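Long-range contacts in putative HpcE protein (Mycolicibacterium smegmatis, PDB 6V77), which is of undetermined function but belongs to the fumarylacetoacetate hydrolase (FAH) family and carries a zinc ion in a site of three carboxylates: residues G116-V127 with G146-D157; F97-P107 with S168-I179. All blocks are in the same frame, centred on the assembly; numbering follows the deposited sequence.

Contact 1 of 2, residues G116-V127 with G146-D157; sequences GSVDWEVELVVV and GVSVGQDLSERD. With ZN (zinc ion), chain L; SO4 (sulfate ion), chain O.
E121 and E123 of one strand and D152 of its antiparallel neighbour meet at a zinc ion, the three-carboxylate metal site of this FAH-family fold. E121 OE1 and E123 OE2 each lie 2.2 Å from the zinc, D152 OD2 is at 2.4 Å, and a water is also bound. D152 reaches in because its CG stands anti to the backbone N (chi1 180°); its carboxylate plane is turned 83° from that of E123. The second oxygen of each acid is held by the second shell: D152 OD1 by K99, E123 OE1 by G240 N, and E121 OE2 by R156. R156 NH2 lies 2.7 Å from E121 OE2, and NH1 also donates to that oxygen. The same guanidinium takes D119 side-on, NE and NH2 both pointing at OD2, with NE to OD2 at 2.8 Å, while D119 OD1 accepts from G246 N. Both acids lie at its edge, as does O2 of a sulfate, so its rotation is well fixed. Backbone pairing carries the frame: E123 with G150 and V125 with S148 are hydrogen-bonded pairs, and V125 CG2 rests 3.6 Å from G150 CA. Where the regular pairing is interrupted at E121, D152 N still bonds E121 O, and Q151 bends back at chi2 so that its OE1 receives E121 N at 2.8 Å in a nearly straight bond (169°).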
loop_
_atom_site.group_PDB
_atom_site.type_symbol
_atom_site.label_atom_id
_atom_site.label_comp_id
_atom_site.label_asym_id
_atom_site.label_seq_id
_atom_site.Cartn_x
_atom_site.Cartn_y
_atom_site.Cartn_z
ATOM N N GLY B 116 20.946 -8.835 8.158
ATOM C CA GLY B 116 21.265 -7.642 7.402
ATOM C C GLY B 116 21.662 -6.483 8.304
ATOM O O GLY B 116 22.238 -6.682 9.382
ATOM N N SER B 117 21.378 -5.274 7.829
ATOM C CA SER B 117 21.829 -4.029 8.448
ATOM C C SER B 117 20.589 -3.220 8.793
ATOM O O SER B 117 20.082 -2.462 7.957
ATOM C CB SER B 117 22.756 -3.262 7.498
ATOM O OG SER B 117 23.923 -4.018 7.206
ATOM N N VAL B 118 20.079 -3.383 10.012
ATOM C CA VAL B 118 18.808 -2.764 10.384
ATOM C C VAL B 118 19.074 -1.400 11.011
ATOM O O VAL B 118 19.844 -1.275 11.972
ATOM C CB VAL B 118 18.006 -3.673 11.326
ATOM C CG1 VAL B 118 16.718 -3.022 11.690
ATOM C CG2 VAL B 118 17.746 -5.036 10.646
ATOM N N ASP B 119 18.410 -0.385 10.478
ATOM C CA ASP B 119 18.708 1.003 10.770
ATOM C C ASP B 119 17.454 1.677 11.313
ATOM O O ASP B 119 16.332 1.267 10.999
ATOM C CB ASP B 119 19.184 1.693 9.503
ATOM C CG ASP B 119 20.018 2.914 9.766
ATOM O OD1 ASP B 119 20.168 3.326 10.941
ATOM O OD2 ASP B 119 20.542 3.449 8.771
ATOM N N TRP B 120 17.654 2.709 12.133
ATOM C CA TRP B 120 16.585 3.455 12.792
ATOM C C TRP B 120 16.300 4.754 12.046
ATOM O O TRP B 120 17.197 5.343 11.435
ATOM C CB TRP B 120 16.984 3.787 14.237
ATOM C CG TRP B 120 18.309 4.534 14.311
ATOM C CD1 TRP B 120 18.490 5.890 14.251
ATOM C CD2 TRP B 120 19.621 3.961 14.416
ATOM N NE1 TRP B 120 19.825 6.191 14.331
ATOM C CE2 TRP B 120 20.542 5.026 14.424
ATOM C CE3 TRP B 120 20.103 2.649 14.508
ATOM C CZ2 TRP B 120 21.909 4.828 14.524
ATOM C CZ3 TRP B 120 21.476 2.453 14.611
ATOM C CH2 TRP B 120 22.362 3.537 14.622
ATOM N N GLU B 121 15.041 5.227 12.147
ATOM C CA GLU B 121 14.610 6.483 11.510
ATOM C C GLU B 121 13.386 7.006 12.277
ATOM O O GLU B 121 12.266 6.581 11.984
ATOM C CB GLU B 121 14.260 6.271 10.028
ATOM C CG GLU B 121 15.396 5.778 9.101
ATOM C CD GLU B 121 15.121 6.004 7.616
ATOM O OE1 GLU B 121 13.952 6.262 7.266
ATOM O OE2 GLU B 121 16.061 5.955 6.800
ATOM N N VAL B 122 13.581 7.931 13.227
ATOM C CA VAL B 122 12.414 8.541 13.879
ATOM C C VAL B 122 11.678 9.407 12.869
ATOM O O VAL B 122 12.301 10.123 12.074
ATOM C CB VAL B 122 12.801 9.376 15.119
ATOM C CG1 VAL B 122 13.827 10.467 14.794
ATOM C CG2 VAL B 122 11.553 10.034 15.742
ATOM N N GLU B 123 10.340 9.340 12.874
ATOM C CA GLU B 123 9.579 10.167 11.944
ATOM C C GLU B 123 8.297 10.676 12.582
ATOM O O GLU B 123 7.687 10.003 13.419
ATOM C CB GLU B 123 9.210 9.407 10.666
ATOM C CG GLU B 123 10.403 8.713 10.024
ATOM C CD GLU B 123 10.256 8.487 8.548
ATOM O OE1 GLU B 123 9.187 8.779 7.973
ATOM O OE2 GLU B 123 11.246 8.030 7.968
ATOM N N LEU B 124 7.892 11.874 12.162
ATOM C CA LEU B 124 6.535 12.336 12.418
ATOM C C LEU B 124 5.586 11.580 11.501
ATOM O O LEU B 124 5.821 11.495 10.289
ATOM C CB LEU B 124 6.417 13.838 12.168
ATOM C CG LEU B 124 4.996 14.404 12.296
ATOM C CD1 LEU B 124 4.561 14.367 13.738
ATOM C CD2 LEU B 124 4.960 15.837 11.771
ATOM N N VAL B 125 4.539 11.000 12.079
ATOM C CA VAL B 125 3.508 10.284 11.330
ATOM C C VAL B 125 2.260 11.149 11.306
ATOM O O VAL B 125 1.869 11.708 12.337
ATOM C CB VAL B 125 3.220 8.909 11.960
ATOM C CG1 VAL B 125 2.073 8.211 11.228
ATOM C CG2 VAL B 125 4.458 8.034 11.889
ATOM N N VAL B 126 1.647 11.258 10.126
ATOM C CA VAL B 126 0.439 12.036 9.885
ATOM C C VAL B 126 -0.670 11.070 9.493
ATOM O O VAL B 126 -0.451 10.174 8.669
ATOM C CB VAL B 126 0.666 13.089 8.783
ATOM C CG1 VAL B 126 -0.675 13.793 8.401
ATOM C CG2 VAL B 126 1.722 14.111 9.243
ATOM N N VAL B 127 -1.853 11.235 10.090
ATOM C CA VAL B 127 -3.016 10.408 9.766
ATOM C C VAL B 127 -4.075 11.343 9.205
ATOM O O VAL B 127 -4.403 12.345 9.840
ATOM C CB VAL B 127 -3.559 9.657 10.997
ATOM C CG1 VAL B 127 -4.781 8.819 10.625
ATOM C CG2 VAL B 127 -2.485 8.776 11.610
ATOM N N GLY B 146 -4.711 13.794 12.930
ATOM C CA GLY B 146 -3.741 14.057 13.977
ATOM C C GLY B 146 -2.397 13.487 13.588
ATOM O O GLY B 146 -2.211 12.995 12.479
ATOM N N VAL B 147 -1.453 13.548 14.536
ATOM C CA VAL B 147 -0.088 13.108 14.287
ATOM C C VAL B 147 0.280 12.081 15.342
ATOM O O VAL B 147 -0.350 11.989 16.395
ATOM C CB VAL B 147 0.925 14.277 14.322
ATOM C CG1 VAL B 147 0.592 15.290 13.230
ATOM C CG2 VAL B 147 0.963 14.948 15.724
ATOM N N SER B 148 1.318 11.301 15.053
ATOM C CA SER B 148 1.803 10.353 16.039
ATOM C C SER B 148 3.304 10.163 15.830
ATOM O O SER B 148 3.919 10.778 14.951
ATOM C CB SER B 148 1.014 9.031 15.961
ATOM O OG SER B 148 1.267 8.244 17.135
ATOM N N VAL B 149 3.894 9.287 16.643
ATOM C CA VAL B 149 5.318 8.979 16.554
ATOM C C VAL B 149 5.474 7.706 15.741
ATOM O O VAL B 149 4.696 6.759 15.906
ATOM C CB VAL B 149 5.946 8.794 17.951
ATOM C CG1 VAL B 149 7.479 8.645 17.840
ATOM C CG2 VAL B 149 5.571 9.930 18.935
ATOM N N GLY B 150 6.486 7.661 14.873
ATOM C CA GLY B 150 6.766 6.448 14.122
ATOM C C GLY B 150 8.255 6.173 14.013
ATOM O O GLY B 150 9.096 7.049 14.239
ATOM N N GLN B 151 8.559 4.921 13.665
ATOM C CA GLN B 151 9.889 4.492 13.248
ATOM C C GLN B 151 9.767 3.968 11.831
ATOM O O GLN B 151 8.852 3.196 11.539
ATOM C CB GLN B 151 10.434 3.388 14.144
ATOM C CG GLN B 151 11.277 3.894 15.319
ATOM C CD GLN B 151 12.629 4.438 14.890
ATOM O OE1 GLN B 151 13.191 4.020 13.876
ATOM N NE2 GLN B 151 13.173 5.371 15.684
ATOM N N ASP B 152 10.658 4.398 10.945
ATOM C CA ASP B 152 10.783 3.743 9.640
ATOM C C ASP B 152 12.013 2.842 9.692
ATOM O O ASP B 152 13.081 3.169 9.177
ATOM C CB ASP B 152 10.877 4.763 8.509
ATOM C CG ASP B 152 11.007 4.110 7.150
ATOM O OD1 ASP B 152 10.784 2.881 7.043
ATOM O OD2 ASP B 152 11.314 4.808 6.169
ATOM N N LEU B 153 11.856 1.686 10.342
ATOM C CA LEU B 153 12.974 0.753 10.447
ATOM C C LEU B 153 13.282 0.211 9.061
ATOM O O LEU B 153 12.373 -0.058 8.277
ATOM C CB LEU B 153 12.642 -0.383 11.412
ATOM C CG LEU B 153 12.392 0.114 12.837
ATOM C CD1 LEU B 153 11.801 -0.978 13.711
ATOM C CD2 LEU B 153 13.731 0.561 13.413
ATOM N N SER B 154 14.569 0.060 8.761
ATOM C CA SER B 154 15.017 -0.154 7.386
ATOM C C SER B 154 16.135 -1.177 7.364
ATOM O O SER B 154 17.183 -0.948 7.972
ATOM C CB SER B 154 15.509 1.164 6.768
ATOM O OG SER B 154 14.531 2.208 6.909
ATOM N N GLU B 155 15.952 -2.266 6.618
ATOM C CA GLU B 155 17.044 -3.212 6.398
ATOM C C GLU B 155 17.836 -2.704 5.191
ATOM O O GLU B 155 17.426 -2.886 4.042
ATOM C CB GLU B 155 16.501 -4.629 6.209
ATOM C CG GLU B 155 17.557 -5.698 6.413
ATOM C CD GLU B 155 18.550 -5.684 5.294
ATOM O OE1 GLU B 155 18.167 -6.085 4.174
ATOM O OE2 GLU B 155 19.681 -5.216 5.512
ATOM N N ARG B 156 18.998 -2.079 5.448
ATOM C CA ARG B 156 19.655 -1.308 4.393
ATOM C C ARG B 156 20.211 -2.181 3.274
ATOM O O ARG B 156 20.357 -1.692 2.147
ATOM C CB ARG B 156 20.779 -0.453 4.967
ATOM C CG ARG B 156 20.294 0.540 6.007
ATOM C CD ARG B 156 19.398 1.636 5.393
ATOM N NE ARG B 156 19.309 2.754 6.332
ATOM C CZ ARG B 156 18.408 3.729 6.284
ATOM N NH1 ARG B 156 17.463 3.753 5.340
ATOM N NH2 ARG B 156 18.449 4.687 7.206
ATOM N N ASP B 157 20.569 -3.442 3.553
ATOM C CA ASP B 157 21.126 -4.285 2.494
ATOM C C ASP B 157 20.102 -4.485 1.382
ATOM O O ASP B 157 20.382 -4.227 0.204
ATOM C CB ASP B 157 21.575 -5.650 3.041
ATOM C CG ASP B 157 22.710 -5.552 4.043
ATOM O OD1 ASP B 157 23.322 -4.466 4.172
ATOM O OD2 ASP B 157 22.987 -6.578 4.707
HETATM ZN ZN ZN L . 12.119 7.047 6.241
HETATM S S SO4 O . 15.368 6.760 3.534
HETATM O O1 SO4 O . 16.540 7.606 3.733
HETATM O O2 SO4 O . 15.642 5.376 3.926
HETATM O O3 SO4 O . 14.240 7.245 4.333
HETATM O O4 SO4 O . 14.970 6.820 2.129
HETATM O O HOH W 1 10.205 7.537 5.395
#

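Contact 2 of 2, residues F97-P107 with S168-I179; sequences FTKFVSSITGP and SLAKSHAGFSPI. With EDO (1,2-ethanediol), chain K; SO4 (sulfate ion), chain O.
The two-residue strand 104-105 runs parallel to the start of strand 177-185, I104 paired with S177 and T105 with P178, and the bonds T105 N to S177 O and I179 N to T105 O tie it into the large mixed sheet of this FAH-family fold. Ahead of the pairing, the 3-10 turn 101-103 lies against the type II turn from H173 to F176, and serines do much of the joining. S177 OG donates to S103 OG at 2.7 Å, and S103 OG in turn donates a hydrogen bond to F100 O within its loop. S172 OG works similarly: it accepts F100 N at 2.9 Å and donates to S168 O, while its CB sits at the edge of the F100 ring. S168 OG takes T98 N at 3.0 Å. Across the dimer interface the F100 ring also meets F73 of the second subunit.

Between the two loops K99 doubles back, bent at chi3 (72°) and chi4 (57°), which brings its ammonium to the carbonyls of K171 and F176. NZ bonds K171 O at 2.9 Å, in the carbonyl plane on a lone pair, and F176 O from above the carbonyl plane; it also forms a salt bridge with D152, and F238 makes a cation-pi contact with K99. K171 takes another route, its stem crossing the F97 ring at about a right angle, with K171 CD 3.3 Å from F97 CE1. Its NZ then reaches sulfate O2, D152 and S154 beside the zinc ion. I104, on the sheet face it shares with S177, meets I179 CD1 through CG2 at 4.1 Å, while T105, on the opposite face, sets CG2 3.8 Å from G175 CA.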
loop_
_atom_site.group_PDB
_atom_site.type_symbol
_atom_site.label_atom_id
_atom_site.label_comp_id
_atom_site.label_asym_id
_atom_site.label_seq_id
_atom_site.Cartn_x
_atom_site.Cartn_y
_atom_site.Cartn_z
ATOM N N PHE B 97 7.642 6.249 -1.348
ATOM C CA PHE B 97 7.524 4.797 -1.413
ATOM C C PHE B 97 6.470 4.387 -0.392
ATOM O O PHE B 97 5.686 5.211 0.087
ATOM C CB PHE B 97 8.882 4.105 -1.199
ATOM C CG PHE B 97 9.657 4.646 -0.049
ATOM C CD1 PHE B 97 9.517 4.096 1.209
ATOM C CD2 PHE B 97 10.534 5.703 -0.221
ATOM C CE1 PHE B 97 10.240 4.606 2.288
ATOM C CE2 PHE B 97 11.250 6.221 0.859
ATOM C CZ PHE B 97 11.104 5.676 2.104
ATOM N N THR B 98 6.395 3.102 -0.076
ATOM C CA THR B 98 5.368 2.689 0.869
ATOM C C THR B 98 5.999 1.803 1.934
ATOM O O THR B 98 7.147 1.365 1.818
ATOM C CB THR B 98 4.190 1.970 0.166
ATOM O OG1 THR B 98 3.071 1.903 1.067
ATOM C CG2 THR B 98 4.598 0.550 -0.279
ATOM N N LYS B 99 5.254 1.597 3.008
ATOM C CA LYS B 99 5.578 0.595 4.015
ATOM C C LYS B 99 4.332 -0.274 4.112
ATOM O O LYS B 99 3.261 0.220 4.484
ATOM C CB LYS B 99 5.957 1.260 5.344
ATOM C CG LYS B 99 7.343 1.932 5.288
ATOM C CD LYS B 99 7.573 2.993 6.391
ATOM C CE LYS B 99 7.755 2.370 7.764
ATOM N NZ LYS B 99 8.874 1.388 7.835
ATOM N N PHE B 100 4.453 -1.539 3.706
ATOM C CA PHE B 100 3.253 -2.356 3.525
ATOM C C PHE B 100 2.531 -2.554 4.852
ATOM O O PHE B 100 3.161 -2.623 5.911
ATOM C CB PHE B 100 3.626 -3.692 2.877
ATOM C CG PHE B 100 4.076 -3.545 1.437
ATOM C CD1 PHE B 100 3.137 -3.232 0.440
ATOM C CD2 PHE B 100 5.411 -3.645 1.085
ATOM C CE1 PHE B 100 3.531 -3.071 -0.875
ATOM C CE2 PHE B 100 5.815 -3.488 -0.238
ATOM C CZ PHE B 100 4.866 -3.197 -1.218
ATOM N N VAL B 101 1.192 -2.590 4.794
ATOM C CA VAL B 101 0.392 -2.515 6.013
ATOM C C VAL B 101 0.640 -3.686 6.965
ATOM O O VAL B 101 0.484 -3.528 8.182
ATOM C CB VAL B 101 -1.115 -2.373 5.657
ATOM C CG1 VAL B 101 -1.741 -3.693 5.209
ATOM C CG2 VAL B 101 -1.883 -1.767 6.814
ATOM N N SER B 102 1.078 -4.845 6.463
ATOM C CA SER B 102 1.364 -5.961 7.355
ATOM C C SER B 102 2.512 -5.662 8.321
ATOM O O SER B 102 2.643 -6.379 9.309
ATOM C CB SER B 102 1.708 -7.246 6.584
ATOM O OG SER B 102 2.783 -7.045 5.685
ATOM N N SER B 103 3.327 -4.633 8.050
ATOM C CA SER B 103 4.436 -4.244 8.922
ATOM C C SER B 103 4.034 -3.237 9.984
ATOM O O SER B 103 4.857 -2.909 10.848
ATOM C CB SER B 103 5.583 -3.640 8.099
ATOM O OG SER B 103 5.206 -2.375 7.573
ATOM N N ILE B 104 2.816 -2.710 9.932
ATOM C CA ILE B 104 2.410 -1.675 10.874
ATOM C C ILE B 104 2.023 -2.333 12.189
ATOM O O ILE B 104 1.274 -3.317 12.211
ATOM C CB ILE B 104 1.256 -0.837 10.297
ATOM C CG1 ILE B 104 1.791 0.069 9.185
ATOM C CG2 ILE B 104 0.566 -0.010 11.417
ATOM C CD1 ILE B 104 0.717 0.903 8.488
ATOM N N THR B 105 2.553 -1.803 13.284
ATOM C CA THR B 105 2.199 -2.247 14.622
ATOM C C THR B 105 2.053 -1.015 15.502
ATOM O O THR B 105 2.326 0.112 15.080
ATOM C CB THR B 105 3.268 -3.161 15.221
ATOM O OG1 THR B 105 4.440 -2.378 15.436
ATOM C CG2 THR B 105 3.604 -4.329 14.269
ATOM N N GLY B 106 1.645 -1.240 16.742
ATOM C CA GLY B 106 1.781 -0.229 17.763
ATOM C C GLY B 106 3.208 -0.242 18.284
ATOM O O GLY B 106 4.098 -0.849 17.689
ATOM N N PRO B 107 3.447 0.437 19.391
ATOM C CA PRO B 107 4.800 0.508 19.981
ATOM C C PRO B 107 5.145 -0.755 20.763
ATOM O O PRO B 107 5.269 -0.752 21.991
ATOM C CB PRO B 107 4.700 1.754 20.866
ATOM C CG PRO B 107 3.265 1.828 21.267
ATOM C CD PRO B 107 2.485 1.321 20.077
ATOM N N SER B 168 10.623 -0.094 -0.536
ATOM C CA SER B 168 9.481 -0.422 0.319
ATOM C C SER B 168 9.691 -1.725 1.086
ATOM O O SER B 168 9.397 -1.798 2.281
ATOM C CB SER B 168 8.199 -0.518 -0.516
ATOM O OG SER B 168 7.935 0.715 -1.148
ATOM N N LEU B 169 10.131 -2.776 0.402
ATOM C CA LEU B 169 10.151 -4.098 1.021
ATOM C C LEU B 169 11.105 -4.138 2.210
ATOM O O LEU B 169 10.764 -4.685 3.267
ATOM C CB LEU B 169 10.539 -5.155 -0.017
ATOM C CG LEU B 169 10.002 -6.557 0.254
ATOM C CD1 LEU B 169 8.479 -6.573 0.292
ATOM C CD2 LEU B 169 10.551 -7.568 -0.772
ATOM N N ALA B 170 12.279 -3.518 2.069
ATOM C CA ALA B 170 13.260 -3.450 3.155
ATOM C C ALA B 170 12.744 -2.726 4.387
ATOM O O ALA B 170 13.311 -2.892 5.483
ATOM C CB ALA B 170 14.519 -2.739 2.672
ATOM N N LYS B 171 11.718 -1.895 4.222
ATOM C CA LYS B 171 11.100 -1.146 5.303
ATOM C C LYS B 171 9.787 -1.764 5.750
ATOM O O LYS B 171 9.039 -1.125 6.491
ATOM C CB LYS B 171 10.898 0.302 4.868
ATOM C CG LYS B 171 12.240 1.005 4.568
ATOM C CD LYS B 171 11.982 2.258 3.745
ATOM C CE LYS B 171 13.222 3.114 3.587
ATOM N NZ LYS B 171 13.569 3.810 4.877
ATOM N N SER B 172 9.523 -3.024 5.358
ATOM C CA SER B 172 8.234 -3.658 5.615
ATOM C C SER B 172 8.378 -5.034 6.246
ATOM O O SER B 172 7.451 -5.847 6.166
ATOM C CB SER B 172 7.408 -3.763 4.323
ATOM O OG SER B 172 7.191 -2.474 3.800
ATOM N N HIS B 173 9.542 -5.340 6.834
ATOM C CA HIS B 173 9.641 -6.535 7.648
ATOM C C HIS B 173 8.657 -6.456 8.806
ATOM O O HIS B 173 8.159 -5.386 9.148
ATOM C CB HIS B 173 11.057 -6.689 8.209
ATOM C CG HIS B 173 12.063 -7.105 7.188
ATOM N ND1 HIS B 173 12.404 -8.425 6.978
ATOM C CD2 HIS B 173 12.824 -6.377 6.337
ATOM C CE1 HIS B 173 13.331 -8.493 6.038
ATOM N NE2 HIS B 173 13.609 -7.265 5.636
ATOM N N ALA B 174 8.387 -7.598 9.430
ATOM C CA ALA B 174 7.470 -7.598 10.570
ATOM C C ALA B 174 7.921 -6.594 11.623
ATOM O O ALA B 174 9.084 -6.601 12.044
ATOM C CB ALA B 174 7.393 -8.993 11.188
ATOM N N GLY B 175 6.994 -5.735 12.038
ATOM C CA GLY B 175 7.232 -4.752 13.072
ATOM C C GLY B 175 8.090 -3.584 12.659
ATOM O O GLY B 175 8.484 -2.798 13.527
ATOM N N PHE B 176 8.392 -3.439 11.371
ATOM C CA PHE B 176 9.218 -2.316 10.937
ATOM C C PHE B 176 8.474 -0.986 10.826
ATOM O O PHE B 176 9.118 0.023 10.512
ATOM C CB PHE B 176 9.905 -2.636 9.600
ATOM C CG PHE B 176 11.259 -3.333 9.749
ATOM C CD1 PHE B 176 11.539 -4.128 10.862
ATOM C CD2 PHE B 176 12.242 -3.195 8.770
ATOM C CE1 PHE B 176 12.775 -4.780 11.002
ATOM C CE2 PHE B 176 13.492 -3.858 8.893
ATOM C CZ PHE B 176 13.757 -4.629 10.022
ATOM N N SER B 177 7.167 -0.925 11.095
ATOM C CA SER B 177 6.410 0.327 11.021
ATOM C C SER B 177 5.593 0.551 12.286
ATOM O O SER B 177 4.360 0.627 12.237
ATOM C CB SER B 177 5.504 0.332 9.787
ATOM O OG SER B 177 6.249 -0.110 8.665
ATOM N N PRO B 178 6.242 0.686 13.442
ATOM C CA PRO B 178 5.483 1.003 14.653
ATOM C C PRO B 178 5.020 2.450 14.636
ATOM O O PRO B 178 5.757 3.354 14.229
ATOM C CB PRO B 178 6.496 0.754 15.783
ATOM C CG PRO B 178 7.814 1.140 15.156
ATOM C CD PRO B 178 7.701 0.648 13.695
ATOM N N ILE B 179 3.785 2.662 15.094
ATOM C CA ILE B 179 3.181 3.985 15.187
ATOM C C ILE B 179 2.492 4.075 16.535
ATOM O O ILE B 179 1.775 3.148 16.919
ATOM C CB ILE B 179 2.141 4.236 14.069
ATOM C CG1 ILE B 179 2.732 3.957 12.685
ATOM C CG2 ILE B 179 1.582 5.680 14.174
ATOM C CD1 ILE B 179 1.676 3.953 11.563
HETATM C C1 EDO K . 10.918 -11.838 8.253
HETATM O O1 EDO K . 12.011 -11.026 7.788
HETATM C C2 EDO K . 9.750 -10.986 8.761
HETATM O O2 EDO K . 9.674 -9.773 7.996
HETATM S S SO4 O . 15.368 6.760 3.534
HETATM O O1 SO4 O . 16.540 7.606 3.733
HETATM O O2 SO4 O . 15.642 5.376 3.926
HETATM O O3 SO4 O . 14.240 7.245 4.333
HETATM O O4 SO4 O . 14.970 6.820 2.129
HETATM O O HOH W 2 5.403 -7.350 7.118
HETATM O O HOH W 3 4.330 -6.528 11.506
HETATM O O HOH W 4 7.181 -3.050 15.914
#

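In the fold
Contact 1 is nested within the loop that contact 2 closes: along the chain come 97-107, 116-127, 146-157 and 168-179, all in the FAH-family part of the protein. Their centres lie about 8 Å apart, and both belong to the large mixed sheet, where strand 144-155 of contact 1 pairs antiparallel with strand 177-185 of contact 2. Two lysines of contact 2 reach across to an acid and a serine of contact 1, and the backbones pack too, V149 O against I179 CG2 and E155 N against F176 CE2. Contact 1 thus supplies the metal-binding acids and contact 2 brings lysines beside them; contact 2 also touches the second subunit, which contact 1 does not.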